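Local coordinates for protein cellulase CEL9M (Clostridium cellulolyticum, PDB 1IA6) that probably hydrolyses internal beta-1,4-glucosidic linkages of cellulose as a family 9 endoglucanase whose catalytic module binds calcium and zinc ions, at residues E80-F85 with G89-M94; I360-R365 with H383-A388; L65-S70 with D103-S108; V319-N324 with S328-A333. All coordinates share one frame; numbering follows the deposited sequence.

Contact 1. Residues E80-F85 with G89-M94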
loop_
_atom_site.group_PDB
_atom_site.type_symbol
_atom_site.label_atom_id
_atom_site.label_comp_id
_atom_site.label_asym_id
_atom_site.label_seq_id
_atom_site.Cartn_x
_atom_site.Cartn_y
_atom_site.Cartn_z
ATOM N N GLU A 80 4.993 4.090 -13.250
ATOM C CA GLU A 80 5.288 5.505 -13.478
ATOM C C GLU A 80 6.759 5.898 -13.365
ATOM O O GLU A 80 7.209 6.811 -14.060
ATOM C CB GLU A 80 4.490 6.375 -12.502
ATOM C CG GLU A 80 2.974 6.223 -12.576
ATOM C CD GLU A 80 2.359 6.844 -13.822
ATOM O OE1 GLU A 80 3.047 7.613 -14.526
ATOM O OE2 GLU A 80 1.171 6.571 -14.088
ATOM N N PHE A 81 7.501 5.230 -12.486
ATOM C CA PHE A 81 8.909 5.565 -12.275
ATOM C C PHE A 81 9.857 4.389 -12.486
ATOM O O PHE A 81 10.826 4.228 -11.744
ATOM C CB PHE A 81 9.100 6.119 -10.857
ATOM C CG PHE A 81 8.215 7.294 -10.536
ATOM C CD1 PHE A 81 8.344 8.492 -11.233
ATOM C CD2 PHE A 81 7.248 7.200 -9.537
ATOM C CE1 PHE A 81 7.518 9.583 -10.943
ATOM C CE2 PHE A 81 6.418 8.285 -9.239
ATOM C CZ PHE A 81 6.556 9.477 -9.946
ATOM N N LYS A 82 9.590 3.586 -13.508
ATOM C CA LYS A 82 10.412 2.422 -13.802
ATOM C C LYS A 82 11.910 2.715 -13.857
ATOM O O LYS A 82 12.716 1.920 -13.372
ATOM C CB LYS A 82 9.968 1.789 -15.122
ATOM C CG LYS A 82 10.798 0.588 -15.535
ATOM C CD LYS A 82 10.310 0.017 -16.854
ATOM C CE LYS A 82 11.286 -1.012 -17.400
ATOM N NZ LYS A 82 11.547 -2.086 -16.408
ATOM N N GLU A 83 12.277 3.847 -14.451
ATOM C CA GLU A 83 13.684 4.231 -14.574
ATOM C C GLU A 83 14.387 4.285 -13.228
ATOM O O GLU A 83 15.555 3.910 -13.111
ATOM C CB GLU A 83 13.813 5.598 -15.256
ATOM C CG GLU A 83 13.390 5.629 -16.717
ATOM C CD GLU A 83 11.944 5.217 -16.921
ATOM O OE1 GLU A 83 11.056 5.790 -16.251
ATOM O OE2 GLU A 83 11.699 4.319 -17.757
ATOM N N SER A 84 13.676 4.759 -12.210
ATOM C CA SER A 84 14.244 4.862 -10.871
ATOM C C SER A 84 14.616 3.500 -10.308
ATOM O O SER A 84 15.631 3.364 -9.629
ATOM C CB SER A 84 13.261 5.553 -9.923
ATOM O OG SER A 84 12.988 6.869 -10.362
ATOM N N PHE A 85 13.787 2.494 -10.578
ATOM C CA PHE A 85 14.064 1.149 -10.094
ATOM C C PHE A 85 15.207 0.509 -10.892
ATOM O O PHE A 85 16.090 -0.130 -10.317
ATOM C CB PHE A 85 12.811 0.267 -10.186
ATOM C CG PHE A 85 11.680 0.714 -9.297
ATOM C CD1 PHE A 85 10.827 1.742 -9.689
ATOM C CD2 PHE A 85 11.467 0.100 -8.064
ATOM C CE1 PHE A 85 9.775 2.154 -8.868
ATOM C CE2 PHE A 85 10.419 0.505 -7.235
ATOM C CZ PHE A 85 9.573 1.531 -7.638
ATOM N N GLY A 89 19.002 -0.590 -9.462
ATOM C CA GLY A 89 19.072 -2.036 -9.348
ATOM C C GLY A 89 18.032 -2.648 -8.422
ATOM O O GLY A 89 18.287 -3.677 -7.789
ATOM N N ASN A 90 16.859 -2.028 -8.342
ATOM C CA ASN A 90 15.797 -2.536 -7.480
ATOM C C ASN A 90 14.620 -3.164 -8.218
ATOM O O ASN A 90 13.699 -3.687 -7.591
ATOM C CB ASN A 90 15.281 -1.418 -6.574
ATOM C CG ASN A 90 16.242 -1.097 -5.453
ATOM O OD1 ASN A 90 16.578 -1.966 -4.648
ATOM N ND2 ASN A 90 16.694 0.152 -5.393
ATOM N N THR A 91 14.648 -3.130 -9.543
ATOM C CA THR A 91 13.548 -3.685 -10.323
ATOM C C THR A 91 13.273 -5.163 -10.072
ATOM O O THR A 91 12.119 -5.567 -9.932
ATOM C CB THR A 91 13.784 -3.478 -11.821
ATOM O OG1 THR A 91 13.953 -2.080 -12.079
ATOM C CG2 THR A 91 12.596 -3.988 -12.624
ATOM N N THR A 92 14.326 -5.970 -10.022
ATOM C CA THR A 92 14.168 -7.403 -9.801
ATOM C C THR A 92 13.481 -7.721 -8.478
ATOM O O THR A 92 12.547 -8.522 -8.438
ATOM C CB THR A 92 15.527 -8.119 -9.836
ATOM O OG1 THR A 92 16.129 -7.927 -11.122
ATOM C CG2 THR A 92 15.351 -9.609 -9.576
ATOM N N LYS A 93 13.945 -7.099 -7.401
ATOM C CA LYS A 93 13.366 -7.331 -6.083
ATOM C C LYS A 93 11.926 -6.826 -6.054
ATOM O O LYS A 93 11.039 -7.489 -5.522
ATOM C CB LYS A 93 14.197 -6.615 -5.010
ATOM C CG LYS A 93 13.758 -6.895 -3.573
ATOM C CD LYS A 93 13.930 -8.364 -3.209
ATOM C CE LYS A 93 13.546 -8.613 -1.759
ATOM N NZ LYS A 93 13.728 -10.034 -1.347
ATOM N N MET A 94 11.698 -5.652 -6.636
ATOM C CA MET A 94 10.357 -5.078 -6.675
ATOM C C MET A 94 9.378 -6.042 -7.349
ATOM O O MET A 94 8.269 -6.258 -6.858
ATOM C CB MET A 94 10.380 -3.748 -7.432
ATOM C CG MET A 94 9.035 -3.057 -7.505
ATOM S SD MET A 94 8.486 -2.452 -5.892
ATOM C CE MET A 94 7.339 -1.199 -6.405
#
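The carbonyl oxygen Phe85 O is the polar focus of the contact between 80-85 and 89-94. Asn90 N donates to Phe85 O at 2.8 Å with an N-H...O angle of 158°, and Thr91 N adds a weak bond to Phe85 O at 3.4 Å. The hydroxyl of Thr88, between the two segments, bonds weakly to the same oxygen, its stronger bond being with Ser84 O. Thr91 OG1 sits hard against the Phe85 backbone, 3.1 Å from Phe85 C, while its own hydrogen bond goes to Asp86. Threonine suits this spot because its hydroxyl reaches back to the preceding turn. Asn90 ND2, of the side-chain amide, bonds to the hydroxyl of Thr88.

On the apolar side, the chain of Met94 is bent at chi2 (69°) and runs obliquely past the Phe85 ring. Its methyl CE lies 3.6 Å from Phe85 CE2, and the sulfur makes an oblique Met-aromatic contact. The flexible thioether can lie against the ring at this slant, and Ile14, Ser77 and Ala424 also pack on Phe85, so the ring is buried among several helices.

Gly89 takes a positive phi of 67°, which glycine tolerates best. With two bonds back into the last turn, one of them from Asn90 N to Phe85 O, the positive phi makes a Schellman motif, the classic C-terminal helix ending, which here closes helix 82-87 and leads directly into helix 91-107.

Contact 2. Residues I360-R365 with H383-A388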
loop_
_atom_site.group_PDB
_atom_site.type_symbol
_atom_site.label_atom_id
_atom_site.label_comp_id
_atom_site.label_asym_id
_atom_site.label_seq_id
_atom_site.Cartn_x
_atom_site.Cartn_y
_atom_site.Cartn_z
ATOM N N ILE A 360 13.299 1.864 17.856
ATOM C CA ILE A 360 13.741 0.554 18.328
ATOM C C ILE A 360 12.601 -0.289 18.898
ATOM O O ILE A 360 12.808 -1.445 19.275
ATOM C CB ILE A 360 14.841 0.677 19.414
ATOM C CG1 ILE A 360 14.290 1.411 20.635
ATOM C CG2 ILE A 360 16.052 1.403 18.849
ATOM C CD1 ILE A 360 15.266 1.486 21.801
ATOM N N HIS A 361 11.402 0.288 18.944
ATOM C CA HIS A 361 10.222 -0.399 19.466
ATOM C C HIS A 361 9.088 -0.518 18.441
ATOM O O HIS A 361 7.948 -0.166 18.736
ATOM C CB HIS A 361 9.687 0.344 20.698
ATOM C CG HIS A 361 10.557 0.224 21.911
ATOM N ND1 HIS A 361 10.520 -0.870 22.750
ATOM C CD2 HIS A 361 11.485 1.064 22.429
ATOM C CE1 HIS A 361 11.387 -0.699 23.733
ATOM N NE2 HIS A 361 11.985 0.466 23.562
ATOM N N PRO A 362 9.376 -1.015 17.228
ATOM C CA PRO A 362 8.284 -1.128 16.252
ATOM C C PRO A 362 7.196 -2.098 16.724
ATOM O O PRO A 362 7.496 -3.121 17.338
ATOM C CB PRO A 362 8.995 -1.627 15.000
ATOM C CG PRO A 362 10.106 -2.481 15.571
ATOM C CD PRO A 362 10.618 -1.612 16.705
ATOM N N HIS A 363 5.937 -1.766 16.452
ATOM C CA HIS A 363 4.828 -2.634 16.836
ATOM C C HIS A 363 4.738 -3.718 15.764
ATOM O O HIS A 363 3.907 -3.653 14.861
ATOM C CB HIS A 363 3.528 -1.832 16.894
ATOM C CG HIS A 363 2.364 -2.612 17.415
ATOM N ND1 HIS A 363 2.382 -3.244 18.640
ATOM C CD2 HIS A 363 1.146 -2.866 16.879
ATOM C CE1 HIS A 363 1.226 -3.854 18.835
ATOM N NE2 HIS A 363 0.459 -3.640 17.782
ATOM N N HIS A 364 5.613 -4.711 15.871
ATOM C CA HIS A 364 5.680 -5.793 14.895
ATOM C C HIS A 364 6.081 -7.078 15.620
ATOM O O HIS A 364 7.169 -7.174 16.186
ATOM C CB HIS A 364 6.706 -5.408 13.820
ATOM C CG HIS A 364 6.716 -6.304 12.619
ATOM N ND1 HIS A 364 7.420 -7.489 12.578
ATOM C CD2 HIS A 364 6.142 -6.167 11.401
ATOM C CE1 HIS A 364 7.281 -8.041 11.385
ATOM N NE2 HIS A 364 6.510 -7.258 10.651
ATOM N N ARG A 365 5.194 -8.066 15.601
ATOM C CA ARG A 365 5.453 -9.322 16.296
ATOM C C ARG A 365 6.719 -10.066 15.875
ATOM O O ARG A 365 7.535 -10.425 16.725
ATOM C CB ARG A 365 4.229 -10.238 16.176
ATOM C CG ARG A 365 3.045 -9.739 16.997
ATOM C CD ARG A 365 1.759 -10.485 16.682
ATOM N NE ARG A 365 0.669 -10.064 17.562
ATOM C CZ ARG A 365 0.066 -8.880 17.516
ATOM N NH1 ARG A 365 0.431 -7.966 16.624
ATOM N NH2 ARG A 365 -0.907 -8.605 18.375
ATOM N N HIS A 383 15.052 -8.084 16.346
ATOM C CA HIS A 383 15.487 -8.033 14.951
ATOM C C HIS A 383 15.283 -6.660 14.311
ATOM O O HIS A 383 14.367 -5.930 14.677
ATOM C CB HIS A 383 14.732 -9.094 14.151
ATOM C CG HIS A 383 14.831 -10.468 14.735
ATOM N ND1 HIS A 383 16.016 -11.169 14.790
ATOM C CD2 HIS A 383 13.895 -11.265 15.306
ATOM C CE1 HIS A 383 15.808 -12.338 15.367
ATOM N NE2 HIS A 383 14.530 -12.423 15.691
ATOM N N LEU A 384 16.142 -6.316 13.357
ATOM C CA LEU A 384 16.055 -5.030 12.670
ATOM C C LEU A 384 15.046 -5.099 11.522
ATOM O O LEU A 384 15.239 -5.844 10.558
ATOM C CB LEU A 384 17.429 -4.624 12.130
ATOM C CG LEU A 384 17.511 -3.257 11.437
ATOM C CD1 LEU A 384 17.210 -2.152 12.441
ATOM C CD2 LEU A 384 18.893 -3.059 10.836
ATOM N N LEU A 385 13.975 -4.317 11.634
ATOM C CA LEU A 385 12.920 -4.284 10.621
ATOM C C LEU A 385 13.263 -3.250 9.543
ATOM O O LEU A 385 12.608 -2.222 9.410
ATOM C CB LEU A 385 11.583 -3.942 11.292
ATOM C CG LEU A 385 10.292 -3.992 10.466
ATOM C CD1 LEU A 385 10.083 -5.388 9.909
ATOM C CD2 LEU A 385 9.114 -3.604 11.349
ATOM N N THR A 386 14.295 -3.555 8.768
ATOM C CA THR A 386 14.779 -2.672 7.715
ATOM C C THR A 386 13.713 -2.161 6.746
ATOM O O THR A 386 12.938 -2.943 6.197
ATOM C CB THR A 386 15.876 -3.378 6.896
ATOM O OG1 THR A 386 16.919 -3.808 7.782
ATOM C CG2 THR A 386 16.458 -2.438 5.843
ATOM N N GLY A 387 13.688 -0.843 6.552
ATOM C CA GLY A 387 12.759 -0.226 5.615
ATOM C C GLY A 387 11.360 0.144 6.077
ATOM O O GLY A 387 10.614 0.773 5.328
ATOM N N ALA A 388 10.994 -0.214 7.302
ATOM C CA ALA A 388 9.654 0.093 7.789
ATOM C C ALA A 388 9.443 1.567 8.119
ATOM O O ALA A 388 10.254 2.182 8.808
ATOM C CB ALA A 388 9.335 -0.754 9.026
#
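Leu385 lays its branched end over one face of the His364 imidazole, a CH-pi contact that joins two irregular loops of the family 9 catalytic module. Methyl CD1 stands 4.1 Å from the centroid of the His364 ring, only 9° off the ring normal. Leu385 CD2 reaches the base of the same ring, 3.8 Å from His364 CG. The two side chains cross at about a right angle, and both methyls rest over the same face of the ring. A leucine suits this place, since its fork spans a five-membered ring.

Away from this tight stack the contact thins: Leu385 CD2 only grazes Pro362 CB at 4.2 Å, though Pro362 is buried too, and no hydrogen bond links the segments. Neighbouring Ile360 and Leu384 are exposed to solvent. Each loop is shaped locally, by inverse gamma turns centred on His363 and Leu385 and a type II turn at 385-388, where Gly387 takes the positive phi.

Pro362 lies about 6 Å, side chain to side chain, from Asp401, a predicted active-site residue, and His364 lies as near to the zinc ligand His55. Both ring nitrogens are engaged, which fixes the imidazole: His364 ND1 caps Ala367 N at the start of helix 365-368, and His364 NE2 bonds Asn20 OD1.

Contact 3. Residues L65-S70 with D103-S108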
loop_
_atom_site.group_PDB
_atom_site.type_symbol
_atom_site.label_atom_id
_atom_site.label_comp_id
_atom_site.label_asym_id
_atom_site.label_seq_id
_atom_site.Cartn_x
_atom_site.Cartn_y
_atom_site.Cartn_z
ATOM N N LEU A 65 -8.733 -5.292 1.692
ATOM C CA LEU A 65 -8.632 -3.944 1.141
ATOM C C LEU A 65 -7.208 -3.399 1.155
ATOM O O LEU A 65 -6.695 -2.985 0.114
ATOM C CB LEU A 65 -9.596 -2.986 1.855
ATOM C CG LEU A 65 -9.716 -1.581 1.244
ATOM C CD1 LEU A 65 -9.864 -1.662 -0.275
ATOM C CD2 LEU A 65 -10.919 -0.868 1.858
ATOM N N PRO A 66 -6.552 -3.374 2.326
ATOM C CA PRO A 66 -5.180 -2.854 2.319
ATOM C C PRO A 66 -4.223 -3.749 1.528
ATOM O O PRO A 66 -3.206 -3.279 1.025
ATOM C CB PRO A 66 -4.825 -2.762 3.808
ATOM C CG PRO A 66 -5.723 -3.773 4.455
ATOM C CD PRO A 66 -7.022 -3.614 3.702
ATOM N N GLN A 67 -4.540 -5.038 1.421
ATOM C CA GLN A 67 -3.683 -5.946 0.659
ATOM C C GLN A 67 -3.738 -5.531 -0.814
ATOM O O GLN A 67 -2.704 -5.404 -1.474
ATOM C CB GLN A 67 -4.158 -7.396 0.819
ATOM C CG GLN A 67 -3.230 -8.449 0.209
ATOM C CD GLN A 67 -2.248 -9.067 1.207
ATOM O OE1 GLN A 67 -1.467 -9.954 0.852
ATOM N NE2 GLN A 67 -2.285 -8.607 2.456
ATOM N N GLY A 68 -4.949 -5.306 -1.320
ATOM C CA GLY A 68 -5.117 -4.904 -2.710
ATOM C C GLY A 68 -4.595 -3.505 -2.991
ATOM O O GLY A 68 -3.944 -3.264 -4.009
ATOM N N TYR A 69 -4.893 -2.576 -2.091
ATOM C CA TYR A 69 -4.429 -1.195 -2.223
ATOM C C TYR A 69 -2.905 -1.162 -2.312
ATOM O O TYR A 69 -2.330 -0.522 -3.193
ATOM C CB TYR A 69 -4.875 -0.379 -1.002
ATOM C CG TYR A 69 -4.148 0.941 -0.838
ATOM C CD1 TYR A 69 -4.548 2.069 -1.549
ATOM C CD2 TYR A 69 -3.050 1.055 0.017
ATOM C CE1 TYR A 69 -3.874 3.284 -1.414
ATOM C CE2 TYR A 69 -2.365 2.266 0.160
ATOM C CZ TYR A 69 -2.784 3.373 -0.560
ATOM O OH TYR A 69 -2.113 4.569 -0.439
ATOM N N SER A 70 -2.252 -1.855 -1.385
ATOM C CA SER A 70 -0.793 -1.884 -1.353
ATOM C C SER A 70 -0.203 -2.431 -2.646
ATOM O O SER A 70 0.739 -1.858 -3.193
ATOM C CB SER A 70 -0.315 -2.705 -0.156
ATOM O OG SER A 70 -0.676 -2.053 1.054
ATOM N N ASP A 103 0.302 -13.711 -7.042
ATOM C CA ASP A 103 0.138 -15.165 -6.977
ATOM C C ASP A 103 -0.983 -15.479 -5.990
ATOM O O ASP A 103 -1.781 -16.397 -6.197
ATOM C CB ASP A 103 1.421 -15.848 -6.490
ATOM C CG ASP A 103 2.457 -16.012 -7.586
ATOM O OD1 ASP A 103 2.125 -15.799 -8.770
ATOM O OD2 ASP A 103 3.605 -16.373 -7.254
ATOM N N TYR A 104 -1.024 -14.710 -4.906
ATOM C CA TYR A 104 -2.031 -14.880 -3.868
ATOM C C TYR A 104 -3.418 -14.491 -4.382
ATOM O O TYR A 104 -4.394 -15.199 -4.142
ATOM C CB TYR A 104 -1.632 -14.042 -2.644
ATOM C CG TYR A 104 -2.666 -13.934 -1.545
ATOM C CD1 TYR A 104 -3.147 -15.069 -0.886
ATOM C CD2 TYR A 104 -3.141 -12.686 -1.139
ATOM C CE1 TYR A 104 -4.075 -14.958 0.153
ATOM C CE2 TYR A 104 -4.067 -12.566 -0.104
ATOM C CZ TYR A 104 -4.529 -13.704 0.537
ATOM O OH TYR A 104 -5.444 -13.582 1.561
ATOM N N PHE A 105 -3.512 -13.376 -5.099
ATOM C CA PHE A 105 -4.801 -12.949 -5.632
ATOM C C PHE A 105 -5.377 -13.987 -6.598
ATOM O O PHE A 105 -6.581 -14.260 -6.582
ATOM C CB PHE A 105 -4.677 -11.605 -6.358
ATOM C CG PHE A 105 -4.202 -10.481 -5.483
ATOM C CD1 PHE A 105 -4.528 -10.441 -4.127
ATOM C CD2 PHE A 105 -3.437 -9.454 -6.016
ATOM C CE1 PHE A 105 -4.093 -9.389 -3.316
ATOM C CE2 PHE A 105 -2.996 -8.399 -5.216
ATOM C CZ PHE A 105 -3.325 -8.367 -3.865
ATOM N N LEU A 106 -4.519 -14.558 -7.438
ATOM C CA LEU A 106 -4.963 -15.557 -8.403
ATOM C C LEU A 106 -5.472 -16.820 -7.710
ATOM O O LEU A 106 -6.494 -17.375 -8.105
ATOM C CB LEU A 106 -3.829 -15.902 -9.376
ATOM C CG LEU A 106 -3.448 -14.799 -10.372
ATOM C CD1 LEU A 106 -2.247 -15.240 -11.203
ATOM C CD2 LEU A 106 -4.636 -14.488 -11.270
ATOM N N LYS A 107 -4.766 -17.265 -6.676
ATOM C CA LYS A 107 -5.175 -18.455 -5.932
ATOM C C LYS A 107 -6.496 -18.211 -5.197
ATOM O O LYS A 107 -7.290 -19.134 -4.998
ATOM C CB LYS A 107 -4.083 -18.847 -4.929
ATOM C CG LYS A 107 -2.801 -19.320 -5.602
ATOM C CD LYS A 107 -1.635 -19.414 -4.629
ATOM C CE LYS A 107 -1.863 -20.464 -3.559
ATOM N NZ LYS A 107 -0.670 -20.580 -2.673
ATOM N N SER A 108 -6.729 -16.963 -4.809
ATOM C CA SER A 108 -7.945 -16.592 -4.091
ATOM C C SER A 108 -9.161 -16.429 -5.004
ATOM O O SER A 108 -10.251 -16.125 -4.530
ATOM C CB SER A 108 -7.718 -15.287 -3.316
ATOM O OG SER A 108 -6.645 -15.410 -2.396
#
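Gln67 extends from its helix with CG opposite the backbone N (chi1 -173°), which sets CG against Phe105, and the bend at chi2 (96°) then turns its amide to Tyr104. Tyr104 leaves helix 103-107 in a similarly extended way, whereas Phe105 keeps CG beside its backbone N, and the two rings reach different parts of the glutamine.

The aliphatic part of Gln67 meets the edge of the Phe105 ring, with Gln67 CG 3.7 Å from Phe105 CE1 and close to the ring plane. Gln67 O also lies at the edge in plane, 3.9 Å from Phe105 CZ. Gly68 offers bare main chain to the ring, its CA meeting Phe105 CZ obliquely at 4.1 Å. Gln67 OE1 lies obliquely to the Tyr104 ring, 3.8 Å from Tyr104 CD2. That oxygen is not left to the ring alone, since it accepts a hydrogen bond from Tyr54 N. Glutamine thus serves both purposes, a greasy stem against an aromatic and a polar head for a backbone N-H.

Two serines bond back to their own helices: Ser70 OG to Pro66 O at 2.8 Å, and Ser108 OG to Tyr104 O at 2.9 Å. Ser108 OG also lies over the rim of one face of Tyr104.

The axes of segments 65-70 and 103-107 pass 12.0 Å apart at 130°, spaced by these side chains. Helix 152-169 covers Phe105 through Thr158 and Ala161, Leu413 of helix 413-429 touches Gln67, and the backbone of Ser108 bonds to Tyr116 in strand 115-119.

Contact 4. Residues V319-N324 with S328-A333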
loop_
_atom_site.group_PDB
_atom_site.type_symbol
_atom_site.label_atom_id
_atom_site.label_comp_id
_atom_site.label_asym_id
_atom_site.label_seq_id
_atom_site.Cartn_x
_atom_site.Cartn_y
_atom_site.Cartn_z
ATOM N N VAL A 319 3.700 12.169 -9.371
ATOM C CA VAL A 319 3.226 11.510 -10.585
ATOM C C VAL A 319 2.652 12.607 -11.478
ATOM O O VAL A 319 2.881 12.628 -12.689
ATOM C CB VAL A 319 2.132 10.467 -10.273
ATOM C CG1 VAL A 319 1.565 9.896 -11.567
ATOM C CG2 VAL A 319 2.717 9.352 -9.423
ATOM N N TYR A 320 1.915 13.527 -10.864
ATOM C CA TYR A 320 1.318 14.647 -11.579
ATOM C C TYR A 320 2.406 15.499 -12.235
ATOM O O TYR A 320 2.246 15.964 -13.365
ATOM C CB TYR A 320 0.512 15.513 -10.605
ATOM C CG TYR A 320 -0.082 16.756 -11.219
ATOM C CD1 TYR A 320 -1.218 16.684 -12.025
ATOM C CD2 TYR A 320 0.489 18.007 -10.996
ATOM C CE1 TYR A 320 -1.774 17.833 -12.590
ATOM C CE2 TYR A 320 -0.056 19.160 -11.557
ATOM C CZ TYR A 320 -1.188 19.065 -12.350
ATOM O OH TYR A 320 -1.740 20.205 -12.895
ATOM N N CYS A 321 3.516 15.696 -11.526
ATOM C CA CYS A 321 4.615 16.513 -12.041
ATOM C C CYS A 321 5.321 15.969 -13.281
ATOM O O CYS A 321 6.075 16.694 -13.932
ATOM C CB CYS A 321 5.645 16.770 -10.937
ATOM S SG CYS A 321 5.098 17.995 -9.729
ATOM N N LYS A 322 5.090 14.703 -13.609
ATOM C CA LYS A 322 5.711 14.123 -14.795
ATOM C C LYS A 322 5.262 14.891 -16.034
ATOM O O LYS A 322 6.074 15.217 -16.902
ATOM C CB LYS A 322 5.321 12.651 -14.947
ATOM C CG LYS A 322 5.959 11.726 -13.923
ATOM C CD LYS A 322 5.498 10.286 -14.112
ATOM C CE LYS A 322 5.875 9.749 -15.488
ATOM N NZ LYS A 322 5.399 8.349 -15.682
ATOM N N GLN A 323 3.969 15.187 -16.109
ATOM C CA GLN A 323 3.425 15.909 -17.252
ATOM C C GLN A 323 3.222 17.397 -16.996
ATOM O O GLN A 323 3.292 18.202 -17.921
ATOM C CB GLN A 323 2.096 15.287 -17.682
ATOM C CG GLN A 323 2.205 13.833 -18.104
ATOM C CD GLN A 323 0.932 13.318 -18.742
ATOM O OE1 GLN A 323 -0.159 13.467 -18.188
ATOM N NE2 GLN A 323 1.064 12.702 -19.914
ATOM N N ASN A 324 2.971 17.760 -15.743
ATOM C CA ASN A 324 2.745 19.152 -15.384
ATOM C C ASN A 324 3.687 19.561 -14.260
ATOM O O ASN A 324 3.285 19.655 -13.100
ATOM C CB ASN A 324 1.295 19.338 -14.934
ATOM C CG ASN A 324 0.295 18.932 -16.003
ATOM O OD1 ASN A 324 -0.822 18.511 -15.697
ATOM N ND2 ASN A 324 0.688 19.066 -17.264
ATOM N N SER A 328 6.181 24.352 -7.018
ATOM C CA SER A 328 5.611 24.445 -5.678
ATOM C C SER A 328 5.284 23.041 -5.170
ATOM O O SER A 328 5.377 22.769 -3.974
ATOM C CB SER A 328 4.347 25.309 -5.677
ATOM O OG SER A 328 3.274 24.667 -6.346
ATOM N N LEU A 329 4.912 22.152 -6.086
ATOM C CA LEU A 329 4.585 20.776 -5.726
ATOM C C LEU A 329 5.857 19.980 -5.465
ATOM O O LEU A 329 5.916 19.173 -4.537
ATOM C CB LEU A 329 3.770 20.110 -6.840
ATOM C CG LEU A 329 2.386 20.712 -7.099
ATOM C CD1 LEU A 329 1.731 20.020 -8.288
ATOM C CD2 LEU A 329 1.523 20.562 -5.856
ATOM N N LEU A 330 6.879 20.212 -6.282
ATOM C CA LEU A 330 8.149 19.519 -6.117
ATOM C C LEU A 330 8.802 19.905 -4.795
ATOM O O LEU A 330 9.380 19.060 -4.115
ATOM C CB LEU A 330 9.094 19.843 -7.279
ATOM C CG LEU A 330 8.709 19.219 -8.623
ATOM C CD1 LEU A 330 9.605 19.763 -9.722
ATOM C CD2 LEU A 330 8.822 17.703 -8.531
ATOM N N ASP A 331 8.707 21.180 -4.427
ATOM C CA ASP A 331 9.299 21.633 -3.175
ATOM C C ASP A 331 8.560 21.049 -1.979
ATOM O O ASP A 331 9.179 20.648 -0.994
ATOM C CB ASP A 331 9.282 23.161 -3.079
ATOM C CG ASP A 331 10.164 23.823 -4.118
ATOM O OD1 ASP A 331 11.230 23.259 -4.446
ATOM O OD2 ASP A 331 9.797 24.917 -4.597
ATOM N N LEU A 332 7.236 20.998 -2.063
ATOM C CA LEU A 332 6.441 20.460 -0.963
ATOM C C LEU A 332 6.759 18.983 -0.792
ATOM O O LEU A 332 7.043 18.522 0.317
ATOM C CB LEU A 332 4.943 20.649 -1.241
ATOM C CG LEU A 332 3.949 20.378 -0.101
ATOM C CD1 LEU A 332 2.585 20.930 -0.483
ATOM C CD2 LEU A 332 3.856 18.891 0.188
ATOM N N ALA A 333 6.716 18.243 -1.896
ATOM C CA ALA A 333 6.992 16.811 -1.873
ATOM C C ALA A 333 8.382 16.512 -1.328
ATOM O O ALA A 333 8.558 15.601 -0.516
ATOM C CB ALA A 333 6.846 16.229 -3.282
#
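Cys321, Leu329 and Leu330 carry most of the contact in a helical hairpin in which helix 306-323 turns back into helix 327-341, an element at home in the (alpha/alpha)6 barrel of family 9 glycoside hydrolases. The axes of segments 319-323 and 328-333 come within 10.3 Å and run nearly antiparallel, at 151°. No hydrogen bond crosses between them, and the join is apolar.

Cys321 gives up the most surface. Its sulfur stands beside the backbone N (chi1 -75°) and projects toward the partner helix, where it fits between two leucines: Cys321 SG is 3.8 Å from Leu329 CB and 3.9 Å from Leu330 CD2. A small, polarisable thiol suits this site, for the helices are nearest here, with the CA atoms of Cys321 and Leu330 7.5 Å apart.

Leu329 divides its work. Its CB touches the sulfur, while its branched end goes on to Tyr320, whose ring it crosses obliquely. Leucine is long enough to do both, and it is further enclosed by Met317, Phe284 and Lys288. The Tyr320 ring in turn meets Phe284 edge-to-face, joining the hairpin to helix 274-289.

Leu330 starts off more tangentially, but its branch swings toward Cys321, and Leu318 and Phe430 pack on it from beyond the two segments. Near the start of helix 327-341, Ser328 OG bonds to Asp326 and Lys288. On the ring side the nearest approach is from methyl CD1 of Leu329, which rests 3.6 Å from Tyr320 CD2 and 3.8 Å from Tyr320 CE2.

In the fold
Along the chain, contact 3 spans contact 1, since helix 64-80 opens the interval and helix 91-107 serves both; contact 4 follows, and contact 2 comes last. The centres of contacts 1 and 3 are about 21 Å apart, at different levels of helix 91-107. Contacts 1 and 4, with centres about 20 Å apart, touch directly: Glu80 OE1 and Lys322 NZ make a salt bridge of 2.7 Å, and Phe81 packs on Val319. Contacts 3 and 4 lie on opposite sides of the chain's centre, their own centres about 30 Å apart. Three contacts lie within the helical part of the fold, while contact 2 joins loops near the predicted active-site residue Asp401.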